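Long-range contact in CrmK (Actinoalloteichus sp. WH1-2216-6, PDB 5I1V), which is a flavin-dependent oxidase with covalently bound FAD that takes part in recycling shunt products during caerulomycin biosynthesis: residues D177-A185 / N474-W485. Numbering follows the deposited sequence.
Sequences DPNRDLWWA and NYPRLQEIKSRW
D181 and R484 join two helices, 180-185 and 475-485, by a side-on salt bridge, a good example of one carboxylate serving several donors. R484 NE gives a short bond to D181 OD2 (2.6 Å) and R484 NH2 one to D181 OD1 (3.1 Å), both on the syn side, with guanidinium and carboxylate only 16° from coplanar. From the opposite face of the carboxylate, W485 NE1 bonds D181 OD2 at 3.0 Å, well above its plane. A water donates to D181 OD2 and accepts a weak bond from R477 NH1.

Apolar packing continues the interface. L182 CD2 makes a CH-pi contact over the six-membered ring of W485, 3.8 Å from its centroid. W184 reaches across to 475-485, its CG lying anti to the backbone N (chi1 -176°), and its CE3 meets I481 CD1 at 3.6 Å while CZ3 touches R477 CG and L478 CD2. I481 sits as a knob among D181, L182, W184 and A185.

A leucine in place of W485 would probably leave D181 OD2 without its indole donor and strip L182 of its aromatic cover. The contact thus ties the berberine-like C-terminal region to the helix beside strand 166-172, through a carboxylate whose charge R484 probably balances.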
ATOM      1  N   ASP A 177      29.933  22.035  13.191  1.00 35.82           N
ATOM      2  CA  ASP A 177      28.587  22.660  13.135  1.00 35.52           C
ATOM      3  C   ASP A 177      28.218  23.182  14.521  1.00 33.63           C
ATOM      4  O   ASP A 177      28.239  22.420  15.493  1.00 30.01           O
ATOM      5  CB  ASP A 177      27.548  21.623  12.637  1.00 35.56           C
ATOM      6  CG  ASP A 177      26.149  22.235  12.318  1.00 36.45           C
ATOM      7  OD1 ASP A 177      25.580  22.972  13.126  1.00 40.44           O
ATOM      8  OD2 ASP A 177      25.620  21.965  11.231  1.00 36.23           O
ATOM      9  N   PRO A 178      27.893  24.492  14.628  1.00 35.62           N
ATOM     10  CA  PRO A 178      27.480  25.010  15.946  1.00 37.67           C
ATOM     11  C   PRO A 178      26.202  24.313  16.513  1.00 36.40           C
ATOM     12  O   PRO A 178      26.019  24.230  17.737  1.00 37.30           O
ATOM     13  CB  PRO A 178      27.319  26.519  15.695  1.00 38.34           C
ATOM     14  CG  PRO A 178      27.087  26.651  14.201  1.00 35.39           C
ATOM     15  CD  PRO A 178      27.831  25.525  13.575  1.00 37.20           C
ATOM     16  N   ASN A 179      25.386  23.723  15.641  1.00 34.32           N
ATOM     17  CA  ASN A 179      24.164  23.045  16.078  1.00 31.03           C
ATOM     18  C   ASN A 179      24.237  21.542  15.973  1.00 30.04           C
ATOM     19  O   ASN A 179      23.222  20.886  15.791  1.00 26.47           O
ATOM     20  CB  ASN A 179      23.025  23.590  15.237  1.00 32.65           C
ATOM     21  CG  ASN A 179      22.905  25.086  15.389  1.00 31.05           C
ATOM     22  OD1 ASN A 179      23.203  25.602  16.440  1.00 33.33           O
ATOM     23  ND2 ASN A 179      22.497  25.766  14.357  1.00 33.81           N
ATOM     24  N   ARG A 180      25.443  20.989  16.125  1.00 27.36           N
ATOM     25  CA  ARG A 180      25.625  19.566  15.991  1.00 26.87           C
ATOM     26  C   ARG A 180      24.908  18.802  17.089  1.00 26.86           C
ATOM     27  O   ARG A 180      24.509  17.668  16.889  1.00 22.91           O
ATOM     28  CB  ARG A 180      27.111  19.232  16.002  1.00 31.28           C
ATOM     29  CG  ARG A 180      27.441  17.887  15.426  1.00 32.94           C
ATOM     30  CD  ARG A 180      28.940  17.636  15.488  1.00 36.22           C
ATOM     31  NE  ARG A 180      29.217  16.469  14.665  1.00 41.85           N
ATOM     32  CZ  ARG A 180      29.022  15.208  15.036  1.00 40.89           C
ATOM     33  NH1 ARG A 180      28.573  14.926  16.244  1.00 44.84           N
ATOM     34  NH2 ARG A 180      29.295  14.219  14.183  1.00 45.12           N
ATOM     35  N   ASP A 181      24.730  19.417  18.253  1.00 26.22           N
ATOM     36  CA  ASP A 181      23.932  18.800  19.304  1.00 27.42           C
ATOM     37  C   ASP A 181      22.494  18.498  18.868  1.00 22.41           C
ATOM     38  O   ASP A 181      21.950  17.438  19.164  1.00 22.95           O
ATOM     39  CB  ASP A 181      23.961  19.642  20.600  1.00 28.72           C
ATOM     40  CG  ASP A 181      23.422  21.071  20.414  1.00 32.39           C
ATOM     41  OD1 ASP A 181      23.541  21.673  19.302  1.00 32.37           O
ATOM     42  OD2 ASP A 181      22.916  21.633  21.417  1.00 30.63           O
ATOM     43  N   LEU A 182      21.855  19.452  18.214  1.00 21.88           N
ATOM     44  CA  LEU A 182      20.524  19.247  17.651  1.00 20.47           C
ATOM     45  C   LEU A 182      20.491  18.112  16.629  1.00 19.92           C
ATOM     46  O   LEU A 182      19.551  17.282  16.621  1.00 18.72           O
ATOM     47  CB  LEU A 182      19.977  20.538  17.019  1.00 21.49           C
ATOM     48  CG  LEU A 182      18.504  20.581  16.689  1.00 21.11           C
ATOM     49  CD1 LEU A 182      17.687  20.208  17.925  1.00 21.73           C
ATOM     50  CD2 LEU A 182      18.128  21.962  16.164  1.00 22.72           C
ATOM     51  N   TRP A 183      21.512  18.048  15.776  1.00 19.53           N
ATOM     52  CA  TRP A 183      21.622  16.957  14.806  1.00 18.58           C
ATOM     53  C   TRP A 183      21.739  15.647  15.559  1.00 18.80           C
ATOM     54  O   TRP A 183      21.039  14.674  15.255  1.00 19.30           O
ATOM     55  CB  TRP A 183      22.795  17.158  13.845  1.00 18.88           C
ATOM     56  CG  TRP A 183      23.118  15.911  13.074  1.00 18.58           C
ATOM     57  CD1 TRP A 183      22.588  15.514  11.896  1.00 19.02           C
ATOM     58  CD2 TRP A 183      24.011  14.887  13.484  1.00 19.58           C
ATOM     59  NE1 TRP A 183      23.096  14.312  11.533  1.00 19.63           N
ATOM     60  CE2 TRP A 183      23.968  13.888  12.506  1.00 19.59           C
ATOM     61  CE3 TRP A 183      24.836  14.717  14.607  1.00 19.90           C
ATOM     62  CZ2 TRP A 183      24.773  12.756  12.555  1.00 20.84           C
ATOM     63  CZ3 TRP A 183      25.582  13.582  14.701  1.00 21.31           C
ATOM     64  CH2 TRP A 183      25.561  12.604  13.677  1.00 23.09           C
ATOM     65  N   TRP A 184      22.578  15.613  16.596  1.00 18.10           N
ATOM     66  CA  TRP A 184      22.802  14.380  17.310  1.00 18.13           C
ATOM     67  C   TRP A 184      21.549  13.856  17.996  1.00 18.99           C
ATOM     68  O   TRP A 184      21.315  12.660  18.038  1.00 17.67           O
ATOM     69  CB  TRP A 184      23.923  14.568  18.331  1.00 19.56           C
ATOM     70  CG  TRP A 184      24.318  13.330  19.091  1.00 19.92           C
ATOM     71  CD1 TRP A 184      25.266  12.410  18.715  1.00 21.06           C
ATOM     72  CD2 TRP A 184      23.838  12.891  20.366  1.00 21.01           C
ATOM     73  NE1 TRP A 184      25.397  11.447  19.666  1.00 20.27           N
ATOM     74  CE2 TRP A 184      24.539  11.706  20.693  1.00 20.32           C
ATOM     75  CE3 TRP A 184      22.884  13.371  21.255  1.00 20.74           C
ATOM     76  CZ2 TRP A 184      24.332  11.010  21.883  1.00 22.01           C
ATOM     77  CZ3 TRP A 184      22.687  12.689  22.437  1.00 23.60           C
ATOM     78  CH2 TRP A 184      23.411  11.506  22.739  1.00 21.18           C
ATOM     79  N   ALA A 185      20.769  14.779  18.552  1.00 18.56           N
ATOM     80  CA  ALA A 185      19.497  14.437  19.175  1.00 18.57           C
ATOM     81  C   ALA A 185      18.518  13.748  18.224  1.00 18.05           C
ATOM     82  O   ALA A 185      17.740  12.923  18.625  1.00 18.91           O
ATOM     83  CB  ALA A 185      18.858  15.657  19.756  1.00 18.44           C
ATOM     84  N   ASN A 474      22.202   7.593  27.313  1.00 26.77           N
ATOM     85  CA  ASN A 474      22.128   8.851  26.598  1.00 26.15           C
ATOM     86  C   ASN A 474      21.047   9.826  27.105  1.00 23.89           C
ATOM     87  O   ASN A 474      20.979  10.931  26.627  1.00 24.24           O
ATOM     88  CB  ASN A 474      21.888   8.532  25.100  1.00 27.46           C
ATOM     89  CG  ASN A 474      23.159   8.004  24.439  1.00 28.79           C
ATOM     90  OD1 ASN A 474      24.244   8.213  24.977  1.00 34.12           O
ATOM     91  ND2 ASN A 474      23.033   7.310  23.340  1.00 30.85           N
ATOM     92  N   TYR A 475      20.194   9.411  28.032  1.00 23.01           N
ATOM     93  CA  TYR A 475      19.114  10.289  28.457  1.00 22.64           C
ATOM     94  C   TYR A 475      19.560  11.657  29.019  1.00 23.55           C
ATOM     95  O   TYR A 475      19.027  12.688  28.631  1.00 25.66           O
ATOM     96  CB  TYR A 475      18.116   9.538  29.323  1.00 22.67           C
ATOM     97  CG  TYR A 475      16.845  10.322  29.646  1.00 23.93           C
ATOM     98  CD1 TYR A 475      15.861  10.585  28.660  1.00 22.61           C
ATOM     99  CD2 TYR A 475      16.589  10.750  30.931  1.00 24.68           C
ATOM    100  CE1 TYR A 475      14.715  11.292  28.986  1.00 23.36           C
ATOM    101  CE2 TYR A 475      15.448  11.431  31.250  1.00 24.37           C
ATOM    102  CZ  TYR A 475      14.519  11.723  30.255  1.00 22.87           C
ATOM    103  OH  TYR A 475      13.382  12.414  30.595  1.00 24.42           O
ATOM    104  N   PRO A 476      20.543  11.702  29.936  1.00 23.15           N
ATOM    105  CA  PRO A 476      20.903  13.041  30.403  1.00 22.20           C
ATOM    106  C   PRO A 476      21.474  14.001  29.344  1.00 20.86           C
ATOM    107  O   PRO A 476      21.250  15.178  29.420  1.00 20.13           O
ATOM    108  CB  PRO A 476      21.940  12.741  31.528  1.00 23.08           C
ATOM    109  CG  PRO A 476      21.492  11.420  32.048  1.00 22.96           C
ATOM    110  CD  PRO A 476      21.008  10.655  30.837  1.00 23.77           C
ATOM    111  N   ARG A 477      22.202  13.516  28.365  1.00 21.02           N
ATOM    112  CA  ARG A 477      22.669  14.383  27.303  1.00 21.83           C
ATOM    113  C   ARG A 477      21.473  14.892  26.466  1.00 20.76           C
ATOM    114  O   ARG A 477      21.412  16.081  26.116  1.00 19.53           O
ATOM    115  CB  ARG A 477      23.669  13.655  26.397  1.00 21.84           C
ATOM    116  CG  ARG A 477      24.137  14.454  25.191  1.00 22.47           C
ATOM    117  CD  ARG A 477      24.764  15.780  25.522  1.00 23.69           C
ATOM    118  NE  ARG A 477      25.412  16.287  24.332  1.00 26.02           N
ATOM    119  CZ  ARG A 477      25.509  17.554  23.969  1.00 26.68           C
ATOM    120  NH1 ARG A 477      25.035  18.510  24.698  1.00 28.86           N
ATOM    121  NH2 ARG A 477      26.111  17.856  22.839  1.00 31.87           N
ATOM    122  N   LEU A 478      20.534  14.006  26.187  1.00 20.71           N
ATOM    123  CA  LEU A 478      19.307  14.418  25.493  1.00 21.31           C
ATOM    124  C   LEU A 478      18.512  15.464  26.314  1.00 21.71           C
ATOM    125  O   LEU A 478      17.979  16.412  25.756  1.00 21.66           O
ATOM    126  CB  LEU A 478      18.413  13.232  25.179  1.00 20.05           C
ATOM    127  CG  LEU A 478      18.963  12.284  24.127  1.00 20.96           C
ATOM    128  CD1 LEU A 478      18.159  10.994  24.181  1.00 20.60           C
ATOM    129  CD2 LEU A 478      18.884  12.911  22.732  1.00 21.76           C
ATOM    130  N   GLN A 479      18.455  15.300  27.630  1.00 22.06           N
ATOM    131  CA  GLN A 479      17.784  16.305  28.500  1.00 21.71           C
ATOM    132  C   GLN A 479      18.502  17.651  28.389  1.00 22.72           C
ATOM    133  O   GLN A 479      17.888  18.687  28.359  1.00 22.44           O
ATOM    134  CB  GLN A 479      17.768  15.840  29.921  1.00 22.78           C
ATOM    135  CG  GLN A 479      16.867  14.665  30.238  1.00 22.47           C
ATOM    136  CD  GLN A 479      16.820  14.442  31.721  1.00 25.68           C
ATOM    137  OE1 GLN A 479      17.753  13.909  32.283  1.00 26.22           O
ATOM    138  NE2 GLN A 479      15.743  14.863  32.357  1.00 26.79           N
ATOM    139  N   GLU A 480      19.823  17.638  28.309  1.00 24.25           N
ATOM    140  CA  GLU A 480      20.579  18.876  28.128  1.00 25.28           C
ATOM    141  C   GLU A 480      20.294  19.536  26.773  1.00 24.54           C
ATOM    142  O   GLU A 480      20.203  20.748  26.628  1.00 23.02           O
ATOM    143  CB  GLU A 480      22.089  18.576  28.288  1.00 28.36           C
ATOM    144  CG  GLU A 480      23.021  19.638  27.750  1.00 35.20           C
ATOM    145  CD  GLU A 480      24.495  19.194  27.774  1.00 44.15           C
ATOM    146  OE1 GLU A 480      24.781  17.976  27.741  1.00 49.79           O
ATOM    147  OE2 GLU A 480      25.382  20.067  27.802  1.00 53.13           O
ATOM    148  N   ILE A 481      20.200  18.736  25.731  1.00 22.64           N
ATOM    149  CA  ILE A 481      19.924  19.304  24.429  1.00 21.67           C
ATOM    150  C   ILE A 481      18.461  19.844  24.432  1.00 21.49           C
ATOM    151  O   ILE A 481      18.176  20.906  23.900  1.00 23.17           O
ATOM    152  CB  ILE A 481      20.186  18.253  23.334  1.00 20.85           C
ATOM    153  CG1 ILE A 481      21.656  17.895  23.352  1.00 22.30           C
ATOM    154  CG2 ILE A 481      19.758  18.756  21.965  1.00 20.98           C
ATOM    155  CD1 ILE A 481      22.042  16.670  22.533  1.00 21.57           C
ATOM    156  N   LYS A 482      17.559  19.093  25.024  1.00 22.38           N
ATOM    157  CA  LYS A 482      16.169  19.488  25.158  1.00 23.17           C
ATOM    158  C   LYS A 482      16.049  20.857  25.801  1.00 25.00           C
ATOM    159  O   LYS A 482      15.337  21.750  25.340  1.00 23.80           O
ATOM    160  CB  LYS A 482      15.422  18.428  25.975  1.00 23.91           C
ATOM    161  CG  LYS A 482      14.037  18.847  26.489  1.00 24.75           C
ATOM    162  CD  LYS A 482      13.011  18.815  25.355  1.00 24.34           C
ATOM    163  CE  LYS A 482      11.664  19.343  25.820  1.00 24.45           C
ATOM    164  NZ  LYS A 482      10.646  19.120  24.770  1.00 22.09           N
ATOM    165  N   SER A 483      16.808  21.023  26.864  1.00 25.36           N
ATOM    166  CA  SER A 483      16.766  22.215  27.635  1.00 30.59           C
ATOM    167  C   SER A 483      17.360  23.393  26.852  1.00 28.62           C
ATOM    168  O   SER A 483      16.934  24.523  27.025  1.00 28.55           O
ATOM    169  CB  SER A 483      17.436  21.958  28.982  1.00 35.28           C
ATOM    170  OG  SER A 483      17.862  23.157  29.520  1.00 45.60           O
ATOM    171  N   ARG A 484      18.293  23.133  25.947  1.00 26.43           N
ATOM    172  CA  ARG A 484      18.854  24.199  25.154  1.00 26.91           C
ATOM    173  C   ARG A 484      17.926  24.599  24.014  1.00 26.23           C
ATOM    174  O   ARG A 484      17.846  25.773  23.634  1.00 25.06           O
ATOM    175  CB  ARG A 484      20.198  23.730  24.598  1.00 30.77           C
ATOM    176  CG  ARG A 484      20.858  24.613  23.561  1.00 37.00           C
ATOM    177  CD  ARG A 484      22.375  24.348  23.526  1.00 43.37           C
ATOM    178  NE  ARG A 484      22.925  24.083  22.191  1.00 49.02           N
ATOM    179  CZ  ARG A 484      23.201  24.998  21.255  1.00 48.83           C
ATOM    180  NH1 ARG A 484      22.956  26.281  21.475  1.00 51.33           N
ATOM    181  NH2 ARG A 484      23.720  24.621  20.080  1.00 43.65           N
ATOM    182  N   TRP A 485      17.259  23.620  23.416  1.00 23.43           N
ATOM    183  CA  TRP A 485      16.580  23.874  22.127  1.00 22.74           C
ATOM    184  C   TRP A 485      15.051  24.023  22.217  1.00 22.92           C
ATOM    185  O   TRP A 485      14.439  24.634  21.339  1.00 22.74           O
ATOM    186  CB  TRP A 485      16.966  22.783  21.139  1.00 22.10           C
ATOM    187  CG  TRP A 485      18.292  22.977  20.532  1.00 22.70           C
ATOM    188  CD1 TRP A 485      19.419  22.282  20.802  1.00 22.31           C
ATOM    189  CD2 TRP A 485      18.642  23.939  19.536  1.00 22.67           C
ATOM    190  NE1 TRP A 485      20.451  22.757  20.066  1.00 24.29           N
ATOM    191  CE2 TRP A 485      19.999  23.744  19.243  1.00 23.53           C
ATOM    192  CE3 TRP A 485      17.931  24.885  18.816  1.00 23.43           C
ATOM    193  CZ2 TRP A 485      20.675  24.494  18.310  1.00 25.04           C
ATOM    194  CZ3 TRP A 485      18.621  25.666  17.894  1.00 24.51           C
ATOM    195  CH2 TRP A 485      19.973  25.448  17.641  1.00 25.36           C
TER
HETATM  196  O   HOH W   1      23.550  20.990  24.028  1.00 31.83           O